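Side-chain contacts in thiamine phosphate pyrophosphorylase (Bacteroides thetaiotaomicron VPI-5482, PDB 3CEU), which probably catalyses the formation of thiamine phosphate, a step in thiamine diphosphate biosynthesis, on a TIM-barrel fold: residues P38-Y41 with S42-L46; E99-K102 with N103-F107; I191-F194 with K195-K199. All blocks are in the same frame, centred on the assembly; numbering follows the deposited sequence.

Contact 1: residues P38-Y41 with S42-L46; sequences PAMY and SERLL
M40 and Y41 meet R44 in a local, exposed side-chain packing along the first turns of helix 39-48, four and three residues apart in sequence. The contact is apolar: R44 CD meets CG of the selenomethionine M40 at 4.0 Å and, obliquely, the ring carbon Y41 CD1 at 3.9 Å. M40 and Y41 each lie alongside R44, pointing the same way as it does. R44 CG stands anti to its carbonyl carbon (chi1 -55°), which brings the arm back over the preceding turn, and the bend at chi3 turns its end so that the guanidinium plane is 66° from the Y41 ring plane. The charged group is therefore not stacked flat on the ring. Under these chains the helix is regular, with R44 N bonded to M40 O at 3.0 Å and E43 N to A39 O at 3.1 Å. At the start of the helix a water bridges S42 OG, at 2.8 Å, and P38 O, where its bond is weak. The other side of the helix meets its neighbours: L45 packs on E15 and I19 of helix 15-24, and S42 and E43 touch L65 of helix 65-68; helix 39-48 itself links strands 29-32 and 57-59 in a beta-alpha-beta unit.

Contact 2: residues E99-K102 with N103-F107; sequences EEVK and NRKHF
N103 folds back on E99 where helix 98-102 ends, and its backbone N gives the last turn a straight bond to E99 O (2.9 Å, N-H...O angle 161°). V101 O takes K105 N at 3.0 Å and, more weakly, R104 N, so one acceptor serves two successive amides of the departing chain. K102 O accepts from two waters: one donates to it at 2.9 Å and accepts from H106 N, while the second donates weakly to it and firmly to N103 OD1 at 2.7 Å. The N103 amide thus has its oxygen satisfied by water; its ND2 lies 3.4 Å from E99 CG, with the amide 82° from the E99 carboxylate, and makes no bond to E99 O because the angle is poor. Further on, F107 N bonds to R104 O, and K105 O accepts from K146 NZ. E100 and R104 run side by side, four residues apart across the helix end, and form a salt bridge between E100 OE1 and R104 NH2, although the modelled position of NH2 is doubtful and the length deserves little weight. E100 OE1 also receives a weak bond from H96 N. K105 CG sits between the backbone N and the carbonyl carbon (chi1 59°), which lays CD against V101 CG1 at 3.8 Å; beyond it, NZ makes a long, weak ion pair with D144. Inward, E100 and V101 touch C95 of strand 90-95 and V101 meets V111 and M113 of strand 110-113, placing this helix end against two adjacent barrel strands.

Contact 3: residues I191-F194 with K195-K199; sequences IEHF and KKLKK
H193 and L197, one helical turn apart on helix 188-201, cross at a slant, with the leucine branch lying over one face of the imidazole. L197 CG stands 4.2 Å from the ring centroid and 25° off the ring normal, which meets the geometry of a CH-pi contact, and L197 CD1 comes 3.7 Å from H193 NE2. Two torsions build this: H193 CG is anti to its backbone N (chi1 -174°), while L197 CG is anti to its own carbonyl carbon and leans back toward the earlier turn. The same pair is tied through the backbone by L197 N to H193 O at 3.1 Å. The imidazole is also held by a hydrogen bond between NE2 and D174 OD2, which, together with the aliphatic partner, probably limits its rotation. Replacing L197 with an alanine would probably open a gap beside the imidazole and leave this ring face without its aliphatic partner. K196 approaches the ring obliquely, its CD 4.3 Å from H193 ND1. F194 and K198 also cross at a slant, touching loosely at 4.2 Å between F194 CE1 and K198 CD; the two residues are also joined by K198 N to F194 O at 2.8 Å. Buried F194 packs on L22, L175 and L3, L197 likewise touches L3, and I191 meets A21 and L22. Such an amphipathic helix, largely apolar toward the strands and lysine-rich outside, is the outer-layer packing of a TIM barrel, here after strand 168-171 and the short helix 173-176, and lying against strand 2-6 where the barrel closes.

The three contacts are separate local packings in the outer layer of one eight-stranded parallel barrel, and none touches another. Contacts 1 and 3 come nearest, about 13 Å between closest atoms with centres 27 Å apart, and both rest partly on helix 15-24. Contact 2 is about 22 Å from either by nearest atoms; its centre is 32 Å from that of contact 1 and 31 Å from that of contact 3, which lies across the chain's centre. In TIM barrels the active site lies at the C-terminal strand ends. Contact 1 opens a helix entered from that rim, whereas contact 2 closes one at the other rim, before strand 110-113.

Contact 1: residues P38-Y41 with S42-L46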
loop_
_atom_site.group_PDB
_atom_site.type_symbol
_atom_site.label_atom_id
_atom_site.label_comp_id
_atom_site.label_asym_id
_atom_site.label_seq_id
_atom_site.Cartn_x
_atom_site.Cartn_y
_atom_site.Cartn_z
ATOM N N PRO A 38 -2.259 -0.836 20.503
ATOM C CA PRO A 38 -1.290 -1.585 21.308
ATOM C C PRO A 38 -0.466 -2.508 20.424
ATOM O O PRO A 38 -1.028 -3.294 19.659
ATOM C CB PRO A 38 -2.173 -2.380 22.262
ATOM C CG PRO A 38 -3.367 -1.523 22.418
ATOM C CD PRO A 38 -3.623 -1.043 21.016
ATOM N N ALA A 39 0.857 -2.420 20.536
ATOM C CA ALA A 39 1.753 -3.253 19.734
ATOM C C ALA A 39 1.297 -4.709 19.735
ATOM O O ALA A 39 1.309 -5.380 18.701
ATOM C CB ALA A 39 3.173 -3.147 20.265
HETATM N N MSE A 40 0.904 -5.179 20.912
HETATM C CA MSE A 40 0.423 -6.538 21.108
HETATM C C MSE A 40 -0.392 -7.052 19.914
HETATM O O MSE A 40 -0.107 -8.114 19.360
HETATM C CB MSE A 40 -0.427 -6.575 22.380
HETATM C CG MSE A 40 -1.103 -7.890 22.700
HETATM SE SE MSE A 40 -2.499 -7.599 24.029
HETATM C CE MSE A 40 -1.388 -7.027 25.518
ATOM N N TYR A 41 -1.398 -6.289 19.511
ATOM C CA TYR A 41 -2.246 -6.690 18.395
ATOM C C TYR A 41 -1.501 -6.841 17.067
ATOM O O TYR A 41 -1.830 -7.716 16.263
ATOM C CB TYR A 41 -3.407 -5.704 18.250
ATOM C CG TYR A 41 -4.258 -5.623 19.496
ATOM C CD1 TYR A 41 -4.718 -6.781 20.119
ATOM C CD2 TYR A 41 -4.618 -4.392 20.041
ATOM C CE1 TYR A 41 -5.517 -6.721 21.252
ATOM C CE2 TYR A 41 -5.421 -4.315 21.179
ATOM C CZ TYR A 41 -5.869 -5.488 21.778
ATOM O OH TYR A 41 -6.686 -5.438 22.890
ATOM N N SER A 42 -0.490 -6.010 16.838
ATOM C CA SER A 42 0.273 -6.100 15.599
ATOM C C SER A 42 1.082 -7.379 15.590
ATOM O O SER A 42 1.222 -8.023 14.554
ATOM C CB SER A 42 1.203 -4.897 15.447
ATOM O OG SER A 42 0.459 -3.700 15.361
ATOM N N GLU A 43 1.613 -7.746 16.753
ATOM C CA GLU A 43 2.402 -8.963 16.868
ATOM C C GLU A 43 1.511 -10.183 16.645
ATOM O O GLU A 43 1.908 -11.133 15.970
ATOM C CB GLU A 43 3.061 -9.051 18.249
ATOM C CG GLU A 43 4.113 -7.989 18.545
ATOM C CD GLU A 43 4.625 -8.073 19.980
ATOM O OE1 GLU A 43 3.818 -7.841 20.919
ATOM O OE2 GLU A 43 5.830 -8.367 20.178
ATOM N N ARG A 44 0.302 -10.155 17.199
ATOM C CA ARG A 44 -0.629 -11.276 17.053
ATOM C C ARG A 44 -0.923 -11.543 15.582
ATOM O O ARG A 44 -0.844 -12.677 15.114
ATOM C CB ARG A 44 -1.925 -10.984 17.828
ATOM C CG ARG A 44 -1.662 -10.649 19.305
ATOM C CD ARG A 44 -2.909 -10.281 20.121
ATOM N NE ARG A 44 -3.704 -11.440 20.535
ATOM C CZ ARG A 44 -4.588 -12.063 19.762
ATOM N NH1 ARG A 44 -4.803 -11.639 18.522
ATOM N NH2 ARG A 44 -5.260 -13.105 20.232
ATOM N N LEU A 45 -1.240 -10.484 14.852
ATOM C CA LEU A 45 -1.535 -10.609 13.438
ATOM C C LEU A 45 -0.304 -11.113 12.687
ATOM O O LEU A 45 -0.388 -12.080 11.932
ATOM C CB LEU A 45 -1.991 -9.255 12.886
ATOM C CG LEU A 45 -2.729 -9.233 11.547
ATOM C CD1 LEU A 45 -3.262 -7.836 11.266
ATOM C CD2 LEU A 45 -1.805 -9.671 10.449
ATOM N N LEU A 46 0.842 -10.475 12.895
ATOM C CA LEU A 46 2.061 -10.893 12.201
ATOM C C LEU A 46 2.422 -12.357 12.468
ATOM O O LEU A 46 2.924 -13.043 11.585
ATOM C CB LEU A 46 3.236 -9.981 12.588
ATOM C CG LEU A 46 3.045 -8.493 12.282
ATOM C CD1 LEU A 46 4.039 -7.658 13.077
ATOM C CD2 LEU A 46 3.182 -8.254 10.790
HETATM O O HOH W 1 -0.758 -1.839 17.021
#

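Contact 2: residues E99-K102 with N103-F107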
loop_
_atom_site.group_PDB
_atom_site.type_symbol
_atom_site.label_atom_id
_atom_site.label_comp_id
_atom_site.label_asym_id
_atom_site.label_seq_id
_atom_site.Cartn_x
_atom_site.Cartn_y
_atom_site.Cartn_z
ATOM N N GLU A 99 5.534 18.771 -6.346
ATOM C CA GLU A 99 6.793 19.301 -5.843
ATOM C C GLU A 99 7.358 18.398 -4.735
ATOM O O GLU A 99 8.546 18.085 -4.737
ATOM C CB GLU A 99 6.598 20.729 -5.310
ATOM C CG GLU A 99 7.905 21.482 -5.043
ATOM C CD GLU A 99 7.695 22.809 -4.327
ATOM O OE1 GLU A 99 8.685 23.553 -4.158
ATOM O OE2 GLU A 99 6.545 23.111 -3.927
ATOM N N GLU A 100 6.509 17.978 -3.797
ATOM C CA GLU A 100 6.967 17.117 -2.709
ATOM C C GLU A 100 7.657 15.864 -3.233
ATOM O O GLU A 100 8.789 15.552 -2.843
ATOM C CB GLU A 100 5.807 16.722 -1.785
ATOM C CG GLU A 100 5.718 17.596 -0.539
ATOM C CD GLU A 100 4.705 17.099 0.487
ATOM O OE1 GLU A 100 4.665 15.879 0.771
ATOM O OE2 GLU A 100 3.963 17.941 1.040
ATOM N N VAL A 101 6.970 15.153 -4.122
ATOM C CA VAL A 101 7.504 13.934 -4.715
ATOM C C VAL A 101 8.821 14.255 -5.374
ATOM O O VAL A 101 9.773 13.476 -5.298
ATOM C CB VAL A 101 6.586 13.383 -5.818
ATOM C CG1 VAL A 101 7.192 12.123 -6.395
ATOM C CG2 VAL A 101 5.189 13.120 -5.272
ATOM N N LYS A 102 8.858 15.407 -6.041
ATOM C CA LYS A 102 10.048 15.851 -6.746
ATOM C C LYS A 102 11.239 16.002 -5.817
ATOM O O LYS A 102 12.308 15.460 -6.078
ATOM C CB LYS A 102 9.773 17.180 -7.452
ATOM C CG LYS A 102 10.969 17.769 -8.198
ATOM C CD LYS A 102 10.582 19.080 -8.888
ATOM C CE LYS A 102 11.786 19.782 -9.526
ATOM N NZ LYS A 102 11.420 21.097 -10.154
ATOM N N ASN A 103 11.065 16.730 -4.724
ATOM C CA ASN A 103 12.188 16.926 -3.813
ATOM C C ASN A 103 12.190 15.963 -2.633
ATOM O O ASN A 103 12.493 16.362 -1.515
ATOM C CB ASN A 103 12.188 18.357 -3.281
ATOM C CG ASN A 103 11.784 19.362 -4.330
ATOM O OD1 ASN A 103 12.302 19.348 -5.451
ATOM N ND2 ASN A 103 10.860 20.251 -3.974
ATOM N N ARG A 104 11.861 14.696 -2.864
ATOM C CA ARG A 104 11.849 13.757 -1.752
ATOM C C ARG A 104 11.943 12.291 -2.154
ATOM O O ARG A 104 12.529 11.489 -1.435
ATOM C CB ARG A 104 10.593 13.985 -0.899
ATOM C CG ARG A 104 10.897 14.353 0.546
ATOM C CD ARG A 104 10.272 15.688 0.966
ATOM N NE ARG A 104 8.876 15.551 1.358
ATOM C CZ ARG A 104 8.133 16.537 1.861
ATOM N NH1 ARG A 104 8.645 17.749 2.037
ATOM N NH2 ARG A 104 6.869 16.310 2.207
ATOM N N LYS A 105 11.372 11.949 -3.301
ATOM C CA LYS A 105 11.376 10.576 -3.773
ATOM C C LYS A 105 12.742 9.905 -3.758
ATOM O O LYS A 105 12.837 8.725 -3.430
ATOM C CB LYS A 105 10.781 10.500 -5.182
ATOM C CG LYS A 105 11.505 11.342 -6.224
ATOM C CD LYS A 105 10.710 11.431 -7.531
ATOM C CE LYS A 105 10.789 10.149 -8.334
ATOM N NZ LYS A 105 12.180 9.872 -8.771
ATOM N N HIS A 106 13.804 10.637 -4.082
ATOM C CA HIS A 106 15.133 10.024 -4.105
ATOM C C HIS A 106 15.714 9.744 -2.730
ATOM O O HIS A 106 16.791 9.164 -2.608
ATOM C CB HIS A 106 16.097 10.886 -4.918
ATOM C CG HIS A 106 15.800 10.885 -6.383
ATOM N ND1 HIS A 106 16.379 11.774 -7.268
ATOM C CD2 HIS A 106 14.976 10.107 -7.124
ATOM C CE1 HIS A 106 15.921 11.544 -8.483
ATOM N NE2 HIS A 106 15.067 10.535 -8.425
ATOM N N PHE A 107 14.986 10.144 -1.697
ATOM C CA PHE A 107 15.421 9.932 -0.329
ATOM C C PHE A 107 14.666 8.775 0.311
ATOM O O PHE A 107 14.781 8.525 1.512
ATOM C CB PHE A 107 15.220 11.217 0.462
ATOM C CG PHE A 107 16.037 12.355 -0.051
ATOM C CD1 PHE A 107 17.422 12.331 0.059
ATOM C CD2 PHE A 107 15.435 13.431 -0.696
ATOM C CE1 PHE A 107 18.197 13.364 -0.464
ATOM C CE2 PHE A 107 16.203 14.467 -1.224
ATOM C CZ PHE A 107 17.586 14.429 -1.107
HETATM O O HOH W 2 13.964 13.727 -4.464
HETATM O O HOH W 3 14.573 17.972 -6.001
#

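Contact 3: residues I191-F194 with K195-K199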
loop_
_atom_site.group_PDB
_atom_site.type_symbol
_atom_site.label_atom_id
_atom_site.label_comp_id
_atom_site.label_asym_id
_atom_site.label_seq_id
_atom_site.Cartn_x
_atom_site.Cartn_y
_atom_site.Cartn_z
ATOM N N ILE A 191 -11.231 -11.544 -2.110
ATOM C CA ILE A 191 -10.197 -12.215 -2.885
ATOM C C ILE A 191 -10.479 -12.147 -4.382
ATOM O O ILE A 191 -9.568 -11.929 -5.176
ATOM C CB ILE A 191 -10.051 -13.697 -2.482
ATOM C CG1 ILE A 191 -10.006 -13.829 -0.955
ATOM C CG2 ILE A 191 -8.771 -14.287 -3.099
ATOM C CD1 ILE A 191 -8.932 -12.976 -0.301
ATOM N N GLU A 192 -11.734 -12.326 -4.773
ATOM C CA GLU A 192 -12.069 -12.271 -6.185
ATOM C C GLU A 192 -11.838 -10.879 -6.743
ATOM O O GLU A 192 -11.358 -10.715 -7.869
ATOM C CB GLU A 192 -13.522 -12.713 -6.413
ATOM C CG GLU A 192 -13.781 -14.146 -5.965
ATOM C CD GLU A 192 -15.171 -14.639 -6.310
ATOM O OE1 GLU A 192 -15.394 -15.053 -7.464
ATOM O OE2 GLU A 192 -16.052 -14.610 -5.426
ATOM N N HIS A 193 -12.164 -9.868 -5.950
ATOM C CA HIS A 193 -11.989 -8.489 -6.399
ATOM C C HIS A 193 -10.502 -8.118 -6.479
ATOM O O HIS A 193 -10.115 -7.277 -7.295
ATOM C CB HIS A 193 -12.724 -7.539 -5.459
ATOM C CG HIS A 193 -12.711 -6.117 -5.912
ATOM N ND1 HIS A 193 -13.362 -5.696 -7.052
ATOM C CD2 HIS A 193 -12.080 -5.032 -5.408
ATOM C CE1 HIS A 193 -13.124 -4.407 -7.232
ATOM N NE2 HIS A 193 -12.350 -3.984 -6.251
ATOM N N PHE A 194 -9.669 -8.749 -5.648
ATOM C CA PHE A 194 -8.229 -8.476 -5.669
ATOM C C PHE A 194 -7.627 -9.020 -6.966
ATOM O O PHE A 194 -6.847 -8.336 -7.634
ATOM C CB PHE A 194 -7.524 -9.118 -4.467
ATOM C CG PHE A 194 -6.015 -9.096 -4.569
ATOM C CD1 PHE A 194 -5.313 -10.235 -4.947
ATOM C CD2 PHE A 194 -5.304 -7.919 -4.348
ATOM C CE1 PHE A 194 -3.916 -10.201 -5.114
ATOM C CE2 PHE A 194 -3.908 -7.871 -4.511
ATOM C CZ PHE A 194 -3.215 -9.011 -4.896
ATOM N N LYS A 195 -8.002 -10.252 -7.312
ATOM C CA LYS A 195 -7.516 -10.889 -8.525
ATOM C C LYS A 195 -7.895 -10.039 -9.729
ATOM O O LYS A 195 -7.119 -9.911 -10.689
ATOM C CB LYS A 195 -8.118 -12.284 -8.697
ATOM C CG LYS A 195 -7.672 -13.317 -7.678
ATOM C CD LYS A 195 -8.153 -14.694 -8.108
ATOM C CE LYS A 195 -7.695 -15.775 -7.159
ATOM N NZ LYS A 195 -7.989 -17.135 -7.711
ATOM N N LYS A 196 -9.093 -9.463 -9.691
ATOM C CA LYS A 196 -9.528 -8.621 -10.795
ATOM C C LYS A 196 -8.578 -7.417 -10.892
ATOM O O LYS A 196 -8.036 -7.148 -11.958
ATOM C CB LYS A 196 -10.974 -8.158 -10.575
ATOM C CG LYS A 196 -11.485 -7.197 -11.642
ATOM C CD LYS A 196 -12.799 -6.524 -11.229
ATOM C CE LYS A 196 -13.998 -7.458 -11.371
ATOM N NZ LYS A 196 -15.297 -6.772 -11.093
ATOM N N LEU A 197 -8.346 -6.721 -9.780
ATOM C CA LEU A 197 -7.468 -5.563 -9.798
ATOM C C LEU A 197 -6.039 -5.936 -10.196
ATOM O O LEU A 197 -5.354 -5.168 -10.872
ATOM C CB LEU A 197 -7.460 -4.870 -8.431
ATOM C CG LEU A 197 -8.816 -4.396 -7.873
ATOM C CD1 LEU A 197 -8.622 -3.781 -6.479
ATOM C CD2 LEU A 197 -9.445 -3.363 -8.813
ATOM N N LYS A 198 -5.588 -7.113 -9.786
ATOM C CA LYS A 198 -4.235 -7.535 -10.114
ATOM C C LYS A 198 -4.114 -7.884 -11.592
ATOM O O LYS A 198 -3.037 -7.781 -12.179
ATOM C CB LYS A 198 -3.836 -8.744 -9.278
ATOM C CG LYS A 198 -2.354 -8.996 -9.281
ATOM C CD LYS A 198 -2.057 -10.413 -8.869
ATOM C CE LYS A 198 -0.575 -10.698 -8.987
ATOM N NZ LYS A 198 -0.329 -12.165 -9.062
ATOM N N LYS A 199 -5.219 -8.314 -12.190
ATOM C CA LYS A 199 -5.195 -8.654 -13.599
ATOM C C LYS A 199 -5.099 -7.372 -14.420
ATOM O O LYS A 199 -4.475 -7.358 -15.475
ATOM C CB LYS A 199 -6.443 -9.441 -13.999
ATOM C CG LYS A 199 -6.429 -9.860 -15.463
ATOM C CD LYS A 199 -7.772 -10.393 -15.913
ATOM C CE LYS A 199 -7.778 -10.699 -17.403
ATOM N NZ LYS A 199 -9.149 -11.056 -17.861
#